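Local structure of pyrroline-5-carboxylate reductase catalytic N-terminal domain-containing protein (Sinorhizobium meliloti, 4HUJ) at residues Gly106-Asp111 with Ser176-Gln181; Arg129-Ile134 with Ile205-Arg210; Phe170-His175 with Ala200-Ile205; Gln181-Ile186 with Phe191-Leu196. The protein is of unknown function but probably acts as an oxidoreductase that binds a dinucleotide cofactor such as NAD(P). All blocks are in the same frame, centred on the assembly; numbering follows the deposited sequence.

Interaction 1 (Gly106-Asp111 with Ser176-Gln181); sequences GQIVVD and SDANRQ
The end of the I108 side chain lies between A178 and Q181, on one side of helix 176-188. CD1 does most of the touching. I108 CD1 lies 3.8 Å from A178 CA and 3.9 Å from A178 CB. The methyl of A178 lies alongside both carbons of the ethyl branch, CG1 and CD1. The first torsion of I108 (chi1 -69°) sets CG1 opposite the carbonyl carbon, and the branch runs out from the strand to the helix.

Q181 lies one helical turn after A178. Its chain passes I108 at a slant, extended beyond CG. I108 CD1 sits 3.6 Å from Q181 CD and touches the amide group as well as CB. The closest CA atoms are those of I108 and A178, 6.5 Å apart.

Strand 108-111 is an inner strand of the sheet, between strands 84-88 and 143-147, and helix 176-188 packs on it. V182 continues the packing onto I108 and V110. D177 on the same helix forms a salt bridge with K143.

No hydrogen bond links the two segments. The contact is by van der Waals packing. I108 CD1 sits over a face of the Q181 amide, and the amide edge makes no bond in this contact.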
loop_
_atom_site.group_PDB
_atom_site.type_symbol
_atom_site.label_atom_id
_atom_site.label_comp_id
_atom_site.label_asym_id
_atom_site.label_seq_id
_atom_site.Cartn_x
_atom_site.Cartn_y
_atom_site.Cartn_z
ATOM N N GLY A 106 9.391 7.681 12.737
ATOM C CA GLY A 106 10.403 7.131 11.840
ATOM C C GLY A 106 9.875 6.152 10.805
ATOM O O GLY A 106 10.640 5.619 9.994
ATOM N N GLN A 107 8.569 5.909 10.828
ATOM C CA GLN A 107 7.963 4.959 9.900
ATOM C C GLN A 107 7.125 5.663 8.844
ATOM O O GLN A 107 6.612 6.762 9.071
ATOM C CB GLN A 107 7.091 3.944 10.645
ATOM C CG GLN A 107 7.836 3.088 11.653
ATOM C CD GLN A 107 6.923 2.089 12.334
ATOM O OE1 GLN A 107 6.598 1.041 11.770
ATOM N NE2 GLN A 107 6.506 2.407 13.549
ATOM N N ILE A 108 7.007 5.011 7.692
ATOM C CA ILE A 108 6.113 5.443 6.627
ATOM C C ILE A 108 4.958 4.460 6.580
ATOM O O ILE A 108 5.172 3.246 6.567
ATOM C CB ILE A 108 6.831 5.477 5.259
ATOM C CG1 ILE A 108 7.872 6.599 5.236
ATOM C CG2 ILE A 108 5.827 5.654 4.101
ATOM C CD1 ILE A 108 8.831 6.517 4.061
ATOM N N VAL A 109 3.738 4.995 6.559
ATOM C CA VAL A 109 2.540 4.190 6.372
ATOM C C VAL A 109 1.972 4.513 4.996
ATOM O O VAL A 109 1.761 5.677 4.673
ATOM C CB VAL A 109 1.498 4.461 7.490
ATOM C CG1 VAL A 109 0.134 3.854 7.147
ATOM C CG2 VAL A 109 2.005 3.906 8.810
ATOM N N VAL A 110 1.769 3.481 4.183
ATOM C CA VAL A 110 1.176 3.649 2.859
ATOM C C VAL A 110 -0.296 3.248 2.925
ATOM O O VAL A 110 -0.610 2.084 3.158
ATOM C CB VAL A 110 1.928 2.819 1.799
ATOM C CG1 VAL A 110 1.290 2.993 0.418
ATOM C CG2 VAL A 110 3.393 3.236 1.754
ATOM N N ASP A 111 -1.191 4.219 2.746
ATOM C CA ASP A 111 -2.630 3.938 2.728
ATOM C C ASP A 111 -3.055 3.489 1.328
ATOM O O ASP A 111 -3.141 4.301 0.409
ATOM C CB ASP A 111 -3.418 5.173 3.178
ATOM C CG ASP A 111 -4.927 4.946 3.193
ATOM O OD1 ASP A 111 -5.381 3.779 3.130
ATOM O OD2 ASP A 111 -5.669 5.941 3.278
ATOM N N SER A 176 7.355 15.213 1.420
ATOM C CA SER A 176 8.065 14.954 0.160
ATOM C C SER A 176 9.088 13.819 0.259
ATOM O O SER A 176 9.267 13.071 -0.695
ATOM C CB SER A 176 8.725 16.223 -0.390
ATOM O OG SER A 176 9.605 16.786 0.562
ATOM N N ASP A 177 9.741 13.682 1.411
ATOM C CA ASP A 177 10.739 12.633 1.584
ATOM C C ASP A 177 10.099 11.246 1.640
ATOM O O ASP A 177 10.625 10.292 1.072
ATOM C CB ASP A 177 11.633 12.895 2.803
ATOM C CG ASP A 177 10.860 12.928 4.114
ATOM O OD1 ASP A 177 9.681 13.340 4.138
ATOM O OD2 ASP A 177 11.450 12.545 5.142
ATOM N N ALA A 178 8.948 11.145 2.297
ATOM C CA ALA A 178 8.211 9.883 2.326
ATOM C C ALA A 178 7.687 9.544 0.923
ATOM O O ALA A 178 7.798 8.402 0.474
ATOM C CB ALA A 178 7.083 9.948 3.335
ATOM N N ASN A 179 7.122 10.535 0.234
ATOM C CA ASN A 179 6.672 10.342 -1.148
ATOM C C ASN A 179 7.797 9.803 -2.029
ATOM O O ASN A 179 7.602 8.859 -2.791
ATOM C CB ASN A 179 6.152 11.650 -1.742
ATOM C CG ASN A 179 4.794 12.058 -1.187
ATOM O OD1 ASN A 179 4.370 11.605 -0.126
ATOM N ND2 ASN A 179 4.109 12.929 -1.912
ATOM N N ARG A 180 8.980 10.400 -1.906
ATOM C CA ARG A 180 10.145 9.955 -2.673
ATOM C C ARG A 180 10.456 8.486 -2.423
ATOM O O ARG A 180 10.684 7.734 -3.371
ATOM C CB ARG A 180 11.371 10.810 -2.346
ATOM C CG ARG A 180 12.614 10.463 -3.174
ATOM C CD ARG A 180 13.845 11.246 -2.706
ATOM N NE ARG A 180 13.544 12.674 -2.546
ATOM C CZ ARG A 180 13.579 13.335 -1.388
ATOM N NH1 ARG A 180 13.926 12.719 -0.264
ATOM N NH2 ARG A 180 13.275 14.624 -1.358
ATOM N N GLN A 181 10.452 8.091 -1.148
ATOM C CA GLN A 181 10.787 6.726 -0.747
ATOM C C GLN A 181 9.785 5.737 -1.316
ATOM O O GLN A 181 10.159 4.661 -1.785
ATOM C CB GLN A 181 10.856 6.596 0.776
ATOM C CG GLN A 181 12.059 7.291 1.406
ATOM C CD GLN A 181 12.199 6.984 2.883
ATOM O OE1 GLN A 181 12.367 5.827 3.278
ATOM N NE2 GLN A 181 12.138 8.021 3.710
#

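Interaction 2 (Arg129-Ile134 with Ile205-Arg210); sequences RLSTEI and IQQFGR
The side-chain amide of Q207 reaches the first turn of helix 131-138 and meets L130 and S131. The polar approach is to S131. The atom modelled as Q207 NE2 lies 2.9 Å from S131 N and 3.4 Å from S131 OG. The amide is probably turned over in the model, which would put its oxygen at this spot. A hydrogen bond from the helix start to Q207 would then be possible. Q207 gets there with CG opposite its backbone N (chi1 -163°) and an extended chain beyond.

The packing contacts come from L130. The Q207 side chain passes that of L130 at an angle. The atom modelled as Q207 NE2 is 3.4 Å from L130 CA. Whichever amide atom is there, it lies against the leucine.

L130 is the N-cap residue of helix 131-138. Its carbonyl O accepts a backbone bond from I134 N, and a weak one from E133 N. E133 folds back over the helix start, and its OE1 takes a hydrogen bond from L130 N at 3.1 Å. This is half of a capping box, since leucine has no side-chain acceptor for the reciprocal bond. The donor comes from above the carboxylate plane, 37° out of it. Q207 itself begins a type II beta turn that ends at R210, closed by R210 N to Q207 O at 3.0 Å. This turn follows helix 199-206.

Charged and polar partners flank the contact. R129 forms a salt bridge with E137. T132 OG1 is hydrogen-bonded to D111 and to K146, which ties the first turn of the helix to two sheet strands.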
loop_
_atom_site.group_PDB
_atom_site.type_symbol
_atom_site.label_atom_id
_atom_site.label_comp_id
_atom_site.label_asym_id
_atom_site.label_seq_id
_atom_site.Cartn_x
_atom_site.Cartn_y
_atom_site.Cartn_z
ATOM N N ARG A 129 -14.100 15.223 4.600
ATOM C CA ARG A 129 -12.723 14.873 4.961
ATOM C C ARG A 129 -12.168 13.825 4.007
ATOM O O ARG A 129 -12.916 13.003 3.476
ATOM C CB ARG A 129 -12.645 14.334 6.389
ATOM C CG ARG A 129 -13.076 15.315 7.474
ATOM C CD ARG A 129 -12.479 14.916 8.806
ATOM N NE ARG A 129 -11.033 15.129 8.828
ATOM C CZ ARG A 129 -10.206 14.599 9.723
ATOM N NH1 ARG A 129 -10.669 13.809 10.685
ATOM N NH2 ARG A 129 -8.907 14.862 9.652
ATOM N N LEU A 130 -10.858 13.857 3.796
ATOM C CA LEU A 130 -10.215 12.861 2.941
ATOM C C LEU A 130 -9.941 11.585 3.732
ATOM O O LEU A 130 -9.528 11.642 4.886
ATOM C CB LEU A 130 -8.924 13.429 2.345
ATOM C CG LEU A 130 -9.098 14.757 1.599
ATOM C CD1 LEU A 130 -7.753 15.282 1.115
ATOM C CD2 LEU A 130 -10.089 14.627 0.442
ATOM N N SER A 131 -10.165 10.430 3.113
ATOM C CA SER A 131 -9.990 9.164 3.825
ATOM C C SER A 131 -8.565 8.983 4.350
ATOM O O SER A 131 -8.371 8.483 5.457
ATOM C CB SER A 131 -10.406 7.973 2.957
ATOM O OG SER A 131 -9.665 7.935 1.753
ATOM N N THR A 132 -7.574 9.399 3.565
ATOM C CA THR A 132 -6.176 9.226 3.961
ATOM C C THR A 132 -5.784 10.177 5.103
ATOM O O THR A 132 -4.884 9.865 5.894
ATOM C CB THR A 132 -5.223 9.340 2.750
ATOM O OG1 THR A 132 -5.590 8.349 1.782
ATOM C CG2 THR A 132 -3.779 9.095 3.163
ATOM N N GLU A 133 -6.467 11.317 5.197
ATOM C CA GLU A 133 -6.309 12.230 6.345
ATOM C C GLU A 133 -6.824 11.584 7.632
ATOM O O GLU A 133 -6.202 11.724 8.691
ATOM C CB GLU A 133 -7.042 13.557 6.117
ATOM C CG GLU A 133 -6.460 14.463 5.036
ATOM C CD GLU A 133 -7.320 15.713 4.776
ATOM O OE1 GLU A 133 -8.574 15.667 4.941
ATOM O OE2 GLU A 133 -6.736 16.751 4.399
ATOM N N ILE A 134 -7.963 10.893 7.534
ATOM C CA ILE A 134 -8.528 10.135 8.659
ATOM C C ILE A 134 -7.573 9.016 9.081
ATOM O O ILE A 134 -7.254 8.877 10.264
ATOM C CB ILE A 134 -9.946 9.573 8.339
ATOM C CG1 ILE A 134 -10.942 10.729 8.150
ATOM C CG2 ILE A 134 -10.419 8.610 9.446
ATOM C CD1 ILE A 134 -12.284 10.339 7.550
ATOM N N ILE A 205 -8.869 13.808 -7.048
ATOM C CA ILE A 205 -8.455 13.033 -8.233
ATOM C C ILE A 205 -8.017 11.583 -7.967
ATOM O O ILE A 205 -8.264 10.718 -8.800
ATOM C CB ILE A 205 -7.402 13.754 -9.134
ATOM C CG1 ILE A 205 -6.130 14.053 -8.355
ATOM C CG2 ILE A 205 -7.994 15.044 -9.833
ATOM C CD1 ILE A 205 -4.962 14.466 -9.252
ATOM N N GLN A 206 -7.394 11.322 -6.818
ATOM C CA GLN A 206 -6.872 9.990 -6.509
ATOM C C GLN A 206 -7.736 9.199 -5.514
ATOM O O GLN A 206 -7.542 7.993 -5.325
ATOM C CB GLN A 206 -5.434 10.091 -5.976
ATOM C CG GLN A 206 -4.675 8.763 -5.984
ATOM C CD GLN A 206 -3.385 8.822 -5.180
ATOM O OE1 GLN A 206 -2.766 9.886 -5.042
ATOM N NE2 GLN A 206 -2.975 7.679 -4.643
ATOM N N GLN A 207 -8.670 9.874 -4.852
ATOM C CA GLN A 207 -9.540 9.181 -3.912
ATOM C C GLN A 207 -10.595 8.384 -4.670
ATOM O O GLN A 207 -10.987 8.761 -5.771
ATOM C CB GLN A 207 -10.201 10.184 -2.967
ATOM C CG GLN A 207 -10.784 9.547 -1.715
ATOM C CD GLN A 207 -11.222 10.582 -0.701
ATOM O OE1 GLN A 207 -12.346 11.083 -0.750
ATOM N NE2 GLN A 207 -10.339 10.907 0.221
ATOM N N PHE A 208 -11.051 7.283 -4.076
ATOM C CA PHE A 208 -12.125 6.488 -4.658
ATOM C C PHE A 208 -13.266 7.385 -5.151
ATOM O O PHE A 208 -13.671 8.328 -4.458
ATOM C CB PHE A 208 -12.657 5.471 -3.641
ATOM C CG PHE A 208 -13.720 4.566 -4.199
ATOM C CD1 PHE A 208 -13.370 3.454 -4.969
ATOM C CD2 PHE A 208 -15.065 4.832 -3.973
ATOM C CE1 PHE A 208 -14.354 2.617 -5.500
ATOM C CE2 PHE A 208 -16.056 4.004 -4.498
ATOM C CZ PHE A 208 -15.700 2.894 -5.262
ATOM N N GLY A 209 -13.741 7.101 -6.359
ATOM C CA GLY A 209 -14.818 7.881 -6.976
ATOM C C GLY A 209 -14.328 9.000 -7.876
ATOM O O GLY A 209 -15.127 9.655 -8.562
ATOM N N ARG A 210 -13.015 9.210 -7.898
ATOM C CA ARG A 210 -12.421 10.327 -8.644
ATOM C C ARG A 210 -11.682 9.830 -9.901
ATOM O O ARG A 210 -11.426 8.626 -10.029
ATOM C CB ARG A 210 -11.511 11.154 -7.727
ATOM C CG ARG A 210 -12.192 11.698 -6.453
ATOM C CD ARG A 210 -13.385 12.566 -6.804
ATOM N NE ARG A 210 -13.858 13.314 -5.646
ATOM C CZ ARG A 210 -14.651 14.379 -5.714
ATOM N NH1 ARG A 210 -15.077 14.828 -6.892
ATOM N NH2 ARG A 210 -15.022 14.999 -4.601
#

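Interaction 3 (Phe170-His175 with Ala200-Ile205); sequences FLSGNH and AASGPI
S172 and S202 join the sheet to a helix. S172 is on strand 166-173. S202 is on helix 199-206, which follows the beta-alpha-beta unit of strand 166-173, helix 176-188 and strand 192-195.

The direct polar contact is between two hydroxyls, with S172 OG and S202 OG 2.7 Å apart. S202 OG can donate to S172 OG, but its proton also has L199 O within reach, so this bond is not settled. Each OG sits between its own backbone N and carbonyl carbon (chi1 51° in S172, 77° in S202), which brings the two oxygens next to each other. S172 OG is also hydrogen-bonded to Q206 OE1, one turn further along the helix.

The packing between the serines is tight. S172 CB and S202 CB are 3.4 Å apart, closer than usual for two carbons. The CA atoms of S172 and S202 are 6.3 Å apart, so the helix comes close to the strand here.

The third link is through water. The loop residue N174 brings its amide toward the start of the helix, where OD1 is also hydrogen-bonded to L199 N. One water donates to N174 OD1 at 2.8 Å and accepts from A200 N at 3.0 Å.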
loop_
_atom_site.group_PDB
_atom_site.type_symbol
_atom_site.label_atom_id
_atom_site.label_comp_id
_atom_site.label_asym_id
_atom_site.label_seq_id
_atom_site.Cartn_x
_atom_site.Cartn_y
_atom_site.Cartn_z
ATOM N N PHE A 170 -0.155 6.276 -9.412
ATOM C CA PHE A 170 -0.195 7.589 -8.773
ATOM C C PHE A 170 0.044 7.476 -7.265
ATOM O O PHE A 170 -0.346 6.495 -6.628
ATOM C CB PHE A 170 -1.532 8.292 -9.058
ATOM C CG PHE A 170 -1.749 8.607 -10.510
ATOM C CD1 PHE A 170 -1.064 9.660 -11.115
ATOM C CD2 PHE A 170 -2.621 7.837 -11.283
ATOM C CE1 PHE A 170 -1.251 9.954 -12.468
ATOM C CE2 PHE A 170 -2.819 8.121 -12.642
ATOM C CZ PHE A 170 -2.137 9.185 -13.234
ATOM N N LEU A 171 0.715 8.476 -6.700
ATOM C CA LEU A 171 0.885 8.562 -5.246
ATOM C C LEU A 171 0.782 10.011 -4.806
ATOM O O LEU A 171 0.859 10.922 -5.629
ATOM C CB LEU A 171 2.220 7.954 -4.785
ATOM C CG LEU A 171 3.504 8.724 -5.123
ATOM C CD1 LEU A 171 4.550 8.507 -4.047
ATOM C CD2 LEU A 171 4.045 8.310 -6.493
ATOM N N SER A 172 0.589 10.216 -3.508
ATOM C CA SER A 172 0.474 11.553 -2.953
ATOM C C SER A 172 0.714 11.482 -1.453
ATOM O O SER A 172 0.742 10.397 -0.869
ATOM C CB SER A 172 -0.901 12.162 -3.247
ATOM O OG SER A 172 -1.948 11.284 -2.864
ATOM N N GLY A 173 0.891 12.638 -0.835
ATOM C CA GLY A 173 1.237 12.685 0.582
ATOM C C GLY A 173 1.868 14.013 0.944
ATOM O O GLY A 173 2.413 14.714 0.083
ATOM N N ASN A 174 1.806 14.347 2.230
ATOM C CA ASN A 174 2.224 15.666 2.701
ATOM C C ASN A 174 3.728 15.821 2.907
ATOM O O ASN A 174 4.238 16.948 3.000
ATOM C CB ASN A 174 1.468 16.019 3.978
ATOM C CG ASN A 174 -0.025 16.100 3.769
ATOM O OD1 ASN A 174 -0.504 16.349 2.658
ATOM N ND2 ASN A 174 -0.779 15.883 4.838
ATOM N N HIS A 175 4.429 14.691 2.953
ATOM C CA HIS A 175 5.857 14.656 3.261
ATOM C C HIS A 175 6.664 14.248 2.031
ATOM O O HIS A 175 6.668 13.073 1.645
ATOM C CB HIS A 175 6.114 13.682 4.418
ATOM C CG HIS A 175 5.207 13.887 5.591
ATOM N ND1 HIS A 175 5.449 14.834 6.562
ATOM C CD2 HIS A 175 4.053 13.271 5.945
ATOM C CE1 HIS A 175 4.483 14.794 7.464
ATOM N NE2 HIS A 175 3.625 13.854 7.113
ATOM N N ALA A 200 -4.187 16.999 -0.007
ATOM C CA ALA A 200 -5.168 17.983 -0.461
ATOM C C ALA A 200 -5.237 18.027 -1.983
ATOM O O ALA A 200 -6.323 18.063 -2.553
ATOM C CB ALA A 200 -4.868 19.372 0.099
ATOM N N ALA A 201 -4.075 18.005 -2.632
ATOM C CA ALA A 201 -4.005 18.068 -4.091
ATOM C C ALA A 201 -4.583 16.813 -4.747
ATOM O O ALA A 201 -5.212 16.897 -5.803
ATOM C CB ALA A 201 -2.562 18.296 -4.552
ATOM N N SER A 202 -4.376 15.660 -4.110
ATOM C CA SER A 202 -4.847 14.389 -4.671
ATOM C C SER A 202 -6.285 14.032 -4.288
ATOM O O SER A 202 -6.882 13.144 -4.896
ATOM C CB SER A 202 -3.909 13.253 -4.275
ATOM O OG SER A 202 -4.126 12.842 -2.929
ATOM N N GLY A 203 -6.840 14.722 -3.294
ATOM C CA GLY A 203 -8.206 14.454 -2.827
ATOM C C GLY A 203 -9.265 14.329 -3.922
ATOM O O GLY A 203 -9.966 13.316 -3.995
ATOM N N PRO A 204 -9.400 15.354 -4.780
ATOM C CA PRO A 204 -10.430 15.264 -5.816
ATOM C C PRO A 204 -10.037 14.453 -7.055
ATOM O O PRO A 204 -10.810 14.407 -8.013
ATOM C CB PRO A 204 -10.683 16.726 -6.192
ATOM C CG PRO A 204 -9.445 17.431 -5.855
ATOM C CD PRO A 204 -8.772 16.687 -4.740
ATOM N N ILE A 205 -8.869 13.808 -7.048
ATOM C CA ILE A 205 -8.455 13.033 -8.233
ATOM C C ILE A 205 -8.017 11.583 -7.967
ATOM O O ILE A 205 -8.264 10.718 -8.800
ATOM C CB ILE A 205 -7.402 13.754 -9.134
ATOM C CG1 ILE A 205 -6.130 14.053 -8.355
ATOM C CG2 ILE A 205 -7.994 15.044 -9.833
ATOM C CD1 ILE A 205 -4.962 14.466 -9.252
HETATM O O HOH W 1 -2.605 18.084 2.244
#

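Interaction 4 (Gln181-Ile186 with Phe191-Leu196); sequences QVAELI and FAPVDL
Helix 176-188 and strand 192-195 are the last two elements of a beta-alpha-beta unit that starts with strand 166-173. A183 and I186 of the helix face F191 and P193 across the short turn between them. The two short segments run nearly antiparallel, at 157°, with their axes 7.5 Å apart.

I186 carries much of the contact. Its CG1 is anti to the carbonyl carbon (chi1 -72°), which leaves CG2 anti to the backbone N and turned to the strand. I186 CG2 meets F191 CB at 3.5 Å and P193 CB at 3.6 Å. The side chains of I186 and F191 cross at about a right angle. I186 and P193 instead run past each other in opposite directions.

The proline ring also covers A183. P193 CB lies 3.9 Å from A183 CB, and P193 CG lies 3.6 Å from A183 O. The ring thus rests on both the methyl and the carbonyl oxygen of A183.

One backbone hydrogen bond joins the segments. F191 N donates to I186 O at 3.1 Å. The bond is bent, with an angle of 138° at the hydrogen, and the donor is tilted from the carbonyl plane. I186 O also lies near the plane of the F191 ring, at its edge. The F191 side chain also touches R167 and L169 of strand 166-173 and R41 of helix 32-44.

Close packing of the connecting helix on the second parallel strand is typical of the beta-alpha-beta crossover.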
loop_
_atom_site.group_PDB
_atom_site.type_symbol
_atom_site.label_atom_id
_atom_site.label_comp_id
_atom_site.label_asym_id
_atom_site.label_seq_id
_atom_site.Cartn_x
_atom_site.Cartn_y
_atom_site.Cartn_z
ATOM N N GLN A 181 10.452 8.091 -1.148
ATOM C CA GLN A 181 10.787 6.726 -0.747
ATOM C C GLN A 181 9.785 5.737 -1.316
ATOM O O GLN A 181 10.159 4.661 -1.785
ATOM C CB GLN A 181 10.856 6.596 0.776
ATOM C CG GLN A 181 12.059 7.291 1.406
ATOM C CD GLN A 181 12.199 6.984 2.883
ATOM O OE1 GLN A 181 12.367 5.827 3.278
ATOM N NE2 GLN A 181 12.138 8.021 3.710
ATOM N N VAL A 182 8.507 6.106 -1.286
ATOM C CA VAL A 182 7.474 5.254 -1.878
ATOM C C VAL A 182 7.565 5.239 -3.410
ATOM O O VAL A 182 7.371 4.186 -4.032
ATOM C CB VAL A 182 6.061 5.641 -1.379
ATOM C CG1 VAL A 182 4.987 4.784 -2.045
ATOM C CG2 VAL A 182 5.998 5.498 0.132
ATOM N N ALA A 183 7.887 6.386 -4.016
ATOM C CA ALA A 183 8.140 6.436 -5.462
ATOM C C ALA A 183 9.292 5.504 -5.844
ATOM O O ALA A 183 9.234 4.821 -6.868
ATOM C CB ALA A 183 8.425 7.864 -5.929
ATOM N N GLU A 184 10.327 5.485 -5.007
ATOM C CA GLU A 184 11.478 4.593 -5.181
ATOM C C GLU A 184 11.052 3.125 -5.173
ATOM O O GLU A 184 11.493 2.343 -6.016
ATOM C CB GLU A 184 12.527 4.850 -4.092
ATOM C CG GLU A 184 13.449 6.033 -4.381
ATOM C CD GLU A 184 14.263 6.500 -3.168
ATOM O OE1 GLU A 184 14.551 5.686 -2.260
ATOM O OE2 GLU A 184 14.629 7.697 -3.131
ATOM N N LEU A 185 10.176 2.767 -4.233
ATOM C CA LEU A 185 9.644 1.408 -4.160
ATOM C C LEU A 185 8.862 1.078 -5.422
ATOM O O LEU A 185 9.043 0.009 -6.010
ATOM C CB LEU A 185 8.744 1.231 -2.928
ATOM C CG LEU A 185 7.909 -0.058 -2.890
ATOM C CD1 LEU A 185 8.792 -1.302 -2.848
ATOM C CD2 LEU A 185 6.947 -0.043 -1.722
ATOM N N ILE A 186 7.993 2.007 -5.824
ATOM C CA ILE A 186 7.147 1.833 -7.005
ATOM C C ILE A 186 7.987 1.592 -8.260
ATOM O O ILE A 186 7.706 0.674 -9.037
ATOM C CB ILE A 186 6.171 3.029 -7.171
ATOM C CG1 ILE A 186 5.080 2.953 -6.090
ATOM C CG2 ILE A 186 5.555 3.052 -8.573
ATOM C CD1 ILE A 186 4.249 4.237 -5.909
ATOM N N PHE A 191 6.871 -0.353 -11.825
ATOM C CA PHE A 191 5.828 0.610 -12.168
ATOM C C PHE A 191 6.417 1.999 -12.392
ATOM O O PHE A 191 7.573 2.267 -12.045
ATOM C CB PHE A 191 4.776 0.665 -11.054
ATOM C CG PHE A 191 3.992 -0.605 -10.892
ATOM C CD1 PHE A 191 4.500 -1.662 -10.140
ATOM C CD2 PHE A 191 2.732 -0.737 -11.466
ATOM C CE1 PHE A 191 3.774 -2.837 -9.973
ATOM C CE2 PHE A 191 1.992 -1.919 -11.310
ATOM C CZ PHE A 191 2.516 -2.967 -10.564
ATOM N N ALA A 192 5.610 2.883 -12.971
ATOM C CA ALA A 192 5.989 4.279 -13.136
ATOM C C ALA A 192 5.262 5.113 -12.079
ATOM O O ALA A 192 4.039 5.245 -12.142
ATOM C CB ALA A 192 5.624 4.755 -14.520
ATOM N N PRO A 193 6.005 5.661 -11.099
ATOM C CA PRO A 193 5.356 6.491 -10.093
ATOM C C PRO A 193 5.045 7.874 -10.654
ATOM O O PRO A 193 5.845 8.441 -11.415
ATOM C CB PRO A 193 6.398 6.573 -8.973
ATOM C CG PRO A 193 7.706 6.440 -9.667
ATOM C CD PRO A 193 7.459 5.540 -10.861
ATOM N N VAL A 194 3.867 8.393 -10.322
ATOM C CA VAL A 194 3.554 9.792 -10.589
ATOM C C VAL A 194 3.082 10.414 -9.284
ATOM O O VAL A 194 1.991 10.105 -8.802
ATOM C CB VAL A 194 2.489 9.986 -11.701
ATOM C CG1 VAL A 194 2.196 11.473 -11.892
ATOM C CG2 VAL A 194 2.957 9.368 -13.032
ATOM N N ASP A 195 3.918 11.284 -8.723
ATOM C CA ASP A 195 3.626 11.964 -7.463
ATOM C C ASP A 195 2.779 13.214 -7.712
ATOM O O ASP A 195 3.269 14.213 -8.257
ATOM C CB ASP A 195 4.947 12.315 -6.763
ATOM C CG ASP A 195 4.756 12.957 -5.399
ATOM O OD1 ASP A 195 3.613 13.281 -5.005
ATOM O OD2 ASP A 195 5.780 13.150 -4.711
ATOM N N LEU A 196 1.515 13.150 -7.303
ATOM C CA LEU A 196 0.542 14.217 -7.542
ATOM C C LEU A 196 0.673 15.380 -6.572
ATOM O O LEU A 196 0.041 16.420 -6.765
ATOM C CB LEU A 196 -0.885 13.666 -7.465
ATOM C CG LEU A 196 -1.274 12.597 -8.494
ATOM C CD1 LEU A 196 -2.582 11.928 -8.090
ATOM C CD2 LEU A 196 -1.374 13.177 -9.904
#

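In the fold
From the N terminus, strand 108-111 comes first. Interaction 1 closes a loop of 64 residues from it to helix 176-188. Interaction 2 starts inside that loop, at 129-134, and ends beyond it at 205-210, so the two cross. Interaction 3 starts at 170-175, also within interaction 1, and ends at 200-205, so it crosses interaction 1 but lies within the span of interaction 2. The two share I205. Interaction 4 lies within the spans of interactions 2 and 3 and follows interaction 1 in series, sharing Q181 with it. Interactions 1, 3 and 4 pack helices 176-188 and 199-206 on the sheet. Interaction 2 joins the start of helix 131-138 to the turn after helix 199-206.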